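Local atomic coordinates of DUF327 domain-containing protein (PDB entry 2P61), a protein that is of unknown function and folds as an all-helical DUF327 domain from Thermotoga maritima. Residues A[79-90]-A[142-153]. Sequence-based numbering, arbitrary orientation.
Sequences YKNAIKEFLKLI and IEEINGLILNLY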
ATOM      1  N   TYR A  79       2.597  -2.793  -8.835  1.00 63.03           N
ATOM      2  CA  TYR A  79       1.576  -2.849  -7.735  1.00 62.20           C
ATOM      3  C   TYR A  79       2.106  -3.283  -6.335  1.00 61.36           C
ATOM      4  O   TYR A  79       1.951  -2.570  -5.310  1.00 60.03           O
ATOM      5  CB  TYR A  79       0.308  -3.693  -8.113  1.00 59.85           C
ATOM      6  CG  TYR A  79      -0.925  -3.431  -7.173  1.00 59.78           C
ATOM      7  CD1 TYR A  79      -1.348  -2.123  -6.895  1.00 58.89           C
ATOM      8  CD2 TYR A  79      -1.618  -4.476  -6.539  1.00 54.72           C
ATOM      9  CE1 TYR A  79      -2.414  -1.855  -6.002  1.00 56.49           C
ATOM     10  CE2 TYR A  79      -2.697  -4.243  -5.686  1.00 54.91           C
ATOM     11  CZ  TYR A  79      -3.109  -2.920  -5.441  1.00 57.82           C
ATOM     12  OH  TYR A  79      -4.205  -2.617  -4.615  1.00 60.52           O
ATOM     13  N   LYS A  80       2.612  -4.530  -6.327  1.00 61.50           N
ATOM     14  CA  LYS A  80       3.294  -5.188  -5.226  1.00 61.04           C
ATOM     15  C   LYS A  80       4.412  -4.325  -4.725  1.00 61.60           C
ATOM     16  O   LYS A  80       4.501  -4.120  -3.537  1.00 63.34           O
ATOM     17  CB  LYS A  80       3.850  -6.497  -5.741  1.00 60.51           C
ATOM     18  CG  LYS A  80       2.775  -7.493  -6.205  1.00 62.46           C
ATOM     19  CD  LYS A  80       3.012  -8.860  -5.637  1.00 62.45           C
ATOM     20  CE  LYS A  80       2.434  -9.962  -6.478  1.00 65.28           C
ATOM     21  NZ  LYS A  80       2.145 -11.151  -5.542  1.00 73.92           N
ATOM     22  N   ASN A  81       5.268  -3.800  -5.625  1.00 61.87           N
ATOM     23  CA  ASN A  81       6.341  -2.872  -5.204  1.00 62.91           C
ATOM     24  C   ASN A  81       5.820  -1.632  -4.473  1.00 63.72           C
ATOM     25  O   ASN A  81       6.271  -1.294  -3.389  1.00 65.80           O
ATOM     26  CB  ASN A  81       7.249  -2.421  -6.362  1.00 61.08           C
ATOM     27  CG  ASN A  81       8.107  -3.571  -6.931  1.00 65.01           C
ATOM     28  OD1 ASN A  81       8.365  -4.637  -6.298  1.00 63.92           O
ATOM     29  ND2 ASN A  81       8.560  -3.354  -8.149  1.00 66.99           N
ATOM     30  N   ALA A  82       4.868  -0.950  -5.086  1.00 64.48           N
ATOM     31  CA  ALA A  82       4.270   0.238  -4.553  1.00 62.50           C
ATOM     32  C   ALA A  82       3.701  -0.057  -3.215  1.00 63.35           C
ATOM     33  O   ALA A  82       3.886   0.714  -2.291  1.00 64.28           O
ATOM     34  CB  ALA A  82       3.198   0.675  -5.482  1.00 62.54           C
ATOM     35  N   ILE A  83       3.009  -1.168  -3.065  1.00 64.39           N
ATOM     36  CA  ILE A  83       2.455  -1.491  -1.744  1.00 65.17           C
ATOM     37  C   ILE A  83       3.550  -1.813  -0.733  1.00 67.12           C
ATOM     38  O   ILE A  83       3.358  -1.448   0.447  1.00 67.97           O
ATOM     39  CB  ILE A  83       1.489  -2.649  -1.782  1.00 64.61           C
ATOM     40  CG1 ILE A  83       0.180  -2.190  -2.383  1.00 64.96           C
ATOM     41  CG2 ILE A  83       1.305  -3.225  -0.440  1.00 60.19           C
ATOM     42  CD1 ILE A  83      -0.812  -3.337  -2.563  1.00 68.53           C
ATOM     43  N   LYS A  84       4.650  -2.485  -1.178  1.00 67.34           N
ATOM     44  CA  LYS A  84       5.882  -2.676  -0.393  1.00 68.03           C
ATOM     45  C   LYS A  84       6.420  -1.362   0.154  1.00 68.18           C
ATOM     46  O   LYS A  84       6.599  -1.172   1.370  1.00 67.84           O
ATOM     47  CB  LYS A  84       6.995  -3.325  -1.229  1.00 69.59           C
ATOM     48  CG  LYS A  84       7.172  -4.870  -1.111  1.00 73.52           C
ATOM     49  CD  LYS A  84       8.682  -5.279  -0.909  1.00 81.06           C
ATOM     50  CE  LYS A  84       9.317  -5.795  -2.253  1.00 91.60           C
ATOM     51  NZ  LYS A  84       9.941  -7.210  -2.253  1.00 95.40           N
ATOM     52  N   GLU A  85       6.667  -0.430  -0.749  1.00 68.47           N
ATOM     53  CA  GLU A  85       7.146   0.828  -0.350  1.00 69.50           C
ATOM     54  C   GLU A  85       6.112   1.454   0.563  1.00 69.89           C
ATOM     55  O   GLU A  85       6.481   1.942   1.651  1.00 70.93           O
ATOM     56  CB  GLU A  85       7.426   1.661  -1.555  1.00 71.35           C
ATOM     57  CG  GLU A  85       8.934   1.894  -1.867  1.00 79.04           C
ATOM     58  CD  GLU A  85       9.701   0.603  -2.157  1.00 86.10           C
ATOM     59  OE1 GLU A  85       9.479   0.003  -3.251  1.00 88.97           O
ATOM     60  OE2 GLU A  85      10.511   0.188  -1.283  1.00 88.52           O
ATOM     61  N   PHE A  86       4.801   1.411   0.228  1.00 68.92           N
ATOM     62  CA  PHE A  86       3.870   2.015   1.212  1.00 65.80           C
ATOM     63  C   PHE A  86       4.086   1.427   2.644  1.00 65.50           C
ATOM     64  O   PHE A  86       4.188   2.176   3.602  1.00 65.11           O
ATOM     65  CB  PHE A  86       2.395   2.082   0.760  1.00 64.44           C
ATOM     66  CG  PHE A  86       1.507   2.634   1.800  1.00 59.49           C
ATOM     67  CD1 PHE A  86       1.347   3.982   1.928  1.00 58.81           C
ATOM     68  CD2 PHE A  86       0.901   1.816   2.714  1.00 59.95           C
ATOM     69  CE1 PHE A  86       0.607   4.532   2.950  1.00 57.10           C
ATOM     70  CE2 PHE A  86       0.133   2.353   3.734  1.00 62.07           C
ATOM     71  CZ  PHE A  86       0.020   3.712   3.846  1.00 62.05           C
ATOM     72  N   LEU A  87       4.227   0.123   2.785  1.00 65.29           N
ATOM     73  CA  LEU A  87       4.260  -0.513   4.164  1.00 67.83           C
ATOM     74  C   LEU A  87       5.539  -0.177   5.068  1.00 68.71           C
ATOM     75  O   LEU A  87       5.464  -0.203   6.303  1.00 68.39           O
ATOM     76  CB  LEU A  87       3.972  -2.048   4.102  1.00 64.25           C
ATOM     77  CG  LEU A  87       2.596  -2.430   3.546  1.00 66.18           C
ATOM     78  CD1 LEU A  87       2.263  -3.876   3.426  1.00 65.36           C
ATOM     79  CD2 LEU A  87       1.443  -1.808   4.411  1.00 68.90           C
ATOM     80  N   LYS A  88       6.680   0.107   4.420  1.00 70.05           N
ATOM     81  CA  LYS A  88       7.894   0.612   5.072  1.00 70.98           C
ATOM     82  C   LYS A  88       7.604   1.986   5.683  1.00 71.14           C
ATOM     83  O   LYS A  88       7.770   2.206   6.881  1.00 72.20           O
ATOM     84  CB  LYS A  88       9.046   0.701   4.039  1.00 70.98           C
ATOM     85  CG  LYS A  88       9.621  -0.695   3.721  1.00 72.85           C
ATOM     86  CD  LYS A  88      10.793  -0.724   2.678  1.00 73.84           C
ATOM     87  CE  LYS A  88      10.970  -2.228   2.144  1.00 78.04           C
ATOM     88  NZ  LYS A  88      11.745  -2.326   0.781  1.00 82.09           N
ATOM     89  N   LEU A  89       7.139   2.919   4.870  1.00 70.52           N
ATOM     90  CA  LEU A  89       6.952   4.239   5.381  1.00 70.26           C
ATOM     91  C   LEU A  89       6.002   4.287   6.551  1.00 71.19           C
ATOM     92  O   LEU A  89       6.385   4.808   7.558  1.00 71.98           O
ATOM     93  CB  LEU A  89       6.566   5.200   4.283  1.00 69.97           C
ATOM     94  CG  LEU A  89       7.689   5.496   3.296  1.00 70.07           C
ATOM     95  CD1 LEU A  89       7.094   5.569   1.837  1.00 68.90           C
ATOM     96  CD2 LEU A  89       8.347   6.796   3.725  1.00 67.99           C
ATOM     97  N   ILE A  90       4.783   3.742   6.442  1.00 72.37           N
ATOM     98  CA  ILE A  90       3.824   3.702   7.562  1.00 72.65           C
ATOM     99  C   ILE A  90       4.324   2.936   8.795  1.00 75.17           C
ATOM    100  O   ILE A  90       4.016   3.365   9.903  1.00 75.13           O
ATOM    101  CB  ILE A  90       2.407   3.133   7.166  1.00 72.43           C
ATOM    102  CG1 ILE A  90       1.285   3.751   8.019  1.00 68.47           C
ATOM    103  CG2 ILE A  90       2.372   1.596   7.230  1.00 71.52           C
ATOM    104  CD1 ILE A  90       0.721   5.054   7.465  1.00 60.66           C
ATOM    105  N   ILE A 142      -8.905  -4.944  -6.190  1.00 62.76           N
ATOM    106  CA  ILE A 142      -8.107  -3.768  -5.942  1.00 63.04           C
ATOM    107  C   ILE A 142      -8.778  -2.616  -5.103  1.00 64.42           C
ATOM    108  O   ILE A 142      -8.110  -1.960  -4.308  1.00 66.17           O
ATOM    109  CB  ILE A 142      -7.505  -3.310  -7.260  1.00 62.68           C
ATOM    110  CG1 ILE A 142      -6.428  -4.332  -7.694  1.00 61.03           C
ATOM    111  CG2 ILE A 142      -6.935  -1.931  -7.169  1.00 60.24           C
ATOM    112  CD1 ILE A 142      -6.157  -4.167  -9.166  1.00 62.28           C
ATOM    113  N   GLU A 143     -10.084  -2.372  -5.225  1.00 64.04           N
ATOM    114  CA  GLU A 143     -10.687  -1.422  -4.356  1.00 62.72           C
ATOM    115  C   GLU A 143     -10.481  -1.900  -2.930  1.00 63.13           C
ATOM    116  O   GLU A 143     -10.134  -1.124  -2.014  1.00 64.41           O
ATOM    117  CB  GLU A 143     -12.163  -1.249  -4.721  1.00 63.56           C
ATOM    118  CG  GLU A 143     -12.244  -0.297  -5.910  1.00 65.08           C
ATOM    119  CD  GLU A 143     -13.471  -0.409  -6.753  1.00 67.99           C
ATOM    120  OE1 GLU A 143     -14.263  -1.391  -6.490  1.00 63.87           O
ATOM    121  OE2 GLU A 143     -13.606   0.525  -7.654  1.00 65.74           O
ATOM    122  N   GLU A 144     -10.640  -3.190  -2.731  1.00 61.52           N
ATOM    123  CA  GLU A 144     -10.522  -3.740  -1.421  1.00 63.13           C
ATOM    124  C   GLU A 144      -9.106  -3.611  -0.863  1.00 63.28           C
ATOM    125  O   GLU A 144      -8.981  -3.175   0.266  1.00 65.87           O
ATOM    126  CB  GLU A 144     -11.089  -5.173  -1.380  1.00 62.33           C
ATOM    127  CG  GLU A 144     -10.439  -6.122  -0.378  1.00 66.45           C
ATOM    128  CD  GLU A 144     -11.210  -7.493  -0.231  1.00 68.44           C
ATOM    129  OE1 GLU A 144     -11.087  -8.420  -1.133  1.00 68.41           O
ATOM    130  OE2 GLU A 144     -11.891  -7.624   0.836  1.00 72.50           O
ATOM    131  N   ILE A 145      -8.040  -3.943  -1.608  1.00 61.81           N
ATOM    132  CA  ILE A 145      -6.678  -3.758  -1.106  1.00 59.83           C
ATOM    133  C   ILE A 145      -6.312  -2.253  -0.894  1.00 61.01           C
ATOM    134  O   ILE A 145      -5.752  -1.851   0.204  1.00 61.29           O
ATOM    135  CB  ILE A 145      -5.612  -4.483  -1.992  1.00 60.37           C
ATOM    136  CG1 ILE A 145      -5.684  -6.004  -1.898  1.00 52.89           C
ATOM    137  CG2 ILE A 145      -4.165  -4.009  -1.695  1.00 61.43           C
ATOM    138  CD1 ILE A 145      -5.253  -6.550  -3.235  1.00 51.83           C
ATOM    139  N   ASN A 146      -6.640  -1.398  -1.885  1.00 60.51           N
ATOM    140  CA  ASN A 146      -6.612   0.053  -1.610  1.00 59.48           C
ATOM    141  C   ASN A 146      -7.375   0.412  -0.315  1.00 60.27           C
ATOM    142  O   ASN A 146      -6.945   1.247   0.458  1.00 61.57           O
ATOM    143  CB  ASN A 146      -7.193   0.774  -2.755  1.00 58.33           C
ATOM    144  CG  ASN A 146      -6.406   0.535  -4.032  1.00 59.06           C
ATOM    145  OD1 ASN A 146      -5.470  -0.336  -4.063  1.00 58.78           O
ATOM    146  ND2 ASN A 146      -6.782   1.254  -5.122  1.00 57.44           N
ATOM    147  N   GLY A 147      -8.524  -0.228  -0.070  1.00 61.22           N
ATOM    148  CA  GLY A 147      -9.380   0.228   1.004  1.00 59.93           C
ATOM    149  C   GLY A 147      -8.492   0.115   2.182  1.00 59.34           C
ATOM    150  O   GLY A 147      -8.384   1.037   2.931  1.00 60.72           O
ATOM    151  N   LEU A 148      -7.780  -0.999   2.266  1.00 58.97           N
ATOM    152  CA  LEU A 148      -6.971  -1.345   3.443  1.00 60.80           C
ATOM    153  C   LEU A 148      -5.699  -0.518   3.570  1.00 61.83           C
ATOM    154  O   LEU A 148      -5.176  -0.315   4.667  1.00 62.32           O
ATOM    155  CB  LEU A 148      -6.551  -2.822   3.429  1.00 60.55           C
ATOM    156  CG  LEU A 148      -7.656  -3.898   3.409  1.00 56.71           C
ATOM    157  CD1 LEU A 148      -6.964  -5.247   3.167  1.00 53.79           C
ATOM    158  CD2 LEU A 148      -8.363  -3.868   4.683  1.00 45.92           C
ATOM    159  N   ILE A 149      -5.201  -0.049   2.440  1.00 62.67           N
ATOM    160  CA  ILE A 149      -4.026   0.726   2.505  1.00 62.96           C
ATOM    161  C   ILE A 149      -4.386   2.063   3.016  1.00 65.00           C
ATOM    162  O   ILE A 149      -3.662   2.565   3.845  1.00 68.47           O
ATOM    163  CB  ILE A 149      -3.237   0.709   1.186  1.00 63.89           C
ATOM    164  CG1 ILE A 149      -2.434  -0.598   1.163  1.00 61.27           C
ATOM    165  CG2 ILE A 149      -2.370   2.021   1.007  1.00 58.80           C
ATOM    166  CD1 ILE A 149      -2.333  -1.095  -0.224  1.00 69.18           C
ATOM    167  N   LEU A 150      -5.515   2.615   2.588  1.00 65.77           N
ATOM    168  CA  LEU A 150      -6.039   3.894   3.096  1.00 66.13           C
ATOM    169  C   LEU A 150      -6.486   3.866   4.574  1.00 67.88           C
ATOM    170  O   LEU A 150      -6.373   4.868   5.264  1.00 68.78           O
ATOM    171  CB  LEU A 150      -7.169   4.429   2.192  1.00 63.84           C
ATOM    172  CG  LEU A 150      -6.831   4.837   0.759  1.00 61.24           C
ATOM    173  CD1 LEU A 150      -8.088   4.918  -0.012  1.00 56.96           C
ATOM    174  CD2 LEU A 150      -6.030   6.192   0.637  1.00 61.14           C
ATOM    175  N   ASN A 151      -7.012   2.763   5.093  1.00 69.82           N
ATOM    176  CA  ASN A 151      -7.120   2.706   6.578  1.00 73.15           C
ATOM    177  C   ASN A 151      -5.768   2.961   7.210  1.00 73.75           C
ATOM    178  O   ASN A 151      -5.632   3.919   7.962  1.00 76.07           O
ATOM    179  CB  ASN A 151      -7.610   1.364   7.103  1.00 73.99           C
ATOM    180  CG  ASN A 151      -8.990   1.008   6.576  1.00 78.15           C
ATOM    181  OD1 ASN A 151      -9.332  -0.177   6.507  1.00 83.71           O
ATOM    182  ND2 ASN A 151      -9.805   2.015   6.229  1.00 79.41           N
ATOM    183  N   LEU A 152      -4.790   2.118   6.861  1.00 73.22           N
ATOM    184  CA  LEU A 152      -3.383   2.243   7.261  1.00 73.51           C
ATOM    185  C   LEU A 152      -2.866   3.646   7.146  1.00 73.06           C
ATOM    186  O   LEU A 152      -2.236   4.134   8.026  1.00 74.46           O
ATOM    187  CB  LEU A 152      -2.484   1.312   6.409  1.00 74.04           C
ATOM    188  CG  LEU A 152      -2.504  -0.140   6.914  1.00 71.81           C
ATOM    189  CD1 LEU A 152      -1.655  -1.093   6.142  1.00 70.13           C
ATOM    190  CD2 LEU A 152      -2.127  -0.129   8.344  1.00 69.50           C
ATOM    191  N   TYR A 153      -3.132   4.323   6.069  1.00 72.69           N
ATOM    192  CA  TYR A 153      -2.685   5.678   5.995  1.00 73.72           C
ATOM    193  C   TYR A 153      -3.303   6.561   7.079  1.00 74.98           C
ATOM    194  O   TYR A 153      -2.703   7.536   7.496  1.00 76.91           O
ATOM    195  CB  TYR A 153      -3.082   6.210   4.634  1.00 73.64           C
ATOM    196  CG  TYR A 153      -2.569   7.550   4.240  1.00 72.32           C
ATOM    197  CD1 TYR A 153      -1.325   8.040   4.654  1.00 74.94           C
ATOM    198  CD2 TYR A 153      -3.288   8.303   3.396  1.00 70.30           C
ATOM    199  CE1 TYR A 153      -0.862   9.285   4.217  1.00 71.60           C
ATOM    200  CE2 TYR A 153      -2.830   9.527   2.956  1.00 71.05           C
ATOM    201  CZ  TYR A 153      -1.639  10.000   3.350  1.00 69.62           C
ATOM    202  OH  TYR A 153      -1.307  11.223   2.852  1.00 69.85           O
TER
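Tyr79 reaches across to helix 138-153 and sets its hydroxyl into a hollow formed by Ile142, Ile145 and Asn146. There OH donates to OD1 of Asn146 at 2.7 Å; the acceptor lies at the ring edge, and the hydroxyl approaches the carbonyl oxygen nearly head-on, tilted a little out of the carbonyl plane. The ring swings out because CG stands opposite the backbone N (chi1 -163°), while CG2 of Ile142 and CG2 of Ile145 flank the hydroxyl. One turn on, Ile83 lays its CD1 over one face of the same ring, toward its rim, 3.6 Å above the plane, and pushes that methyl between Ile145 and Ile149: CD1 meets Ile145 CG2 at 3.5 Å, and CG1 meets Ile149 CD1. A phenylalanine in place of Tyr79 would probably leave the buried OD1 of Asn146 without this donor and the hollow at its hydroxyl less well filled. The two helices run nearly parallel, 20° apart, the axes of 79-90 and 142-153 approaching to 10.9 Å, and pack at the middle of a four-helix chain. Helix 37-69 adds Leu53 and Val57 against Phe86, whereas helix 105-129 brings Val114 to Leu87 and Val113 to Leu152. Phe86 is the broad bump of the next turn. CG2 of Ile149 lies over one face in a CH-pi contact, 3.8 Å from the ring centroid, and CB of Leu152 abuts the ring edge. Beside it, the CD2 branch of Leu87 meets CD1 of Leu152 at 3.6 Å. Toward the C-terminal ends, where the backbones draw closer, Ile90 extends CD1 to the last turn of helix 138-153, against the carbonyl of Leu152 and CA of Tyr153.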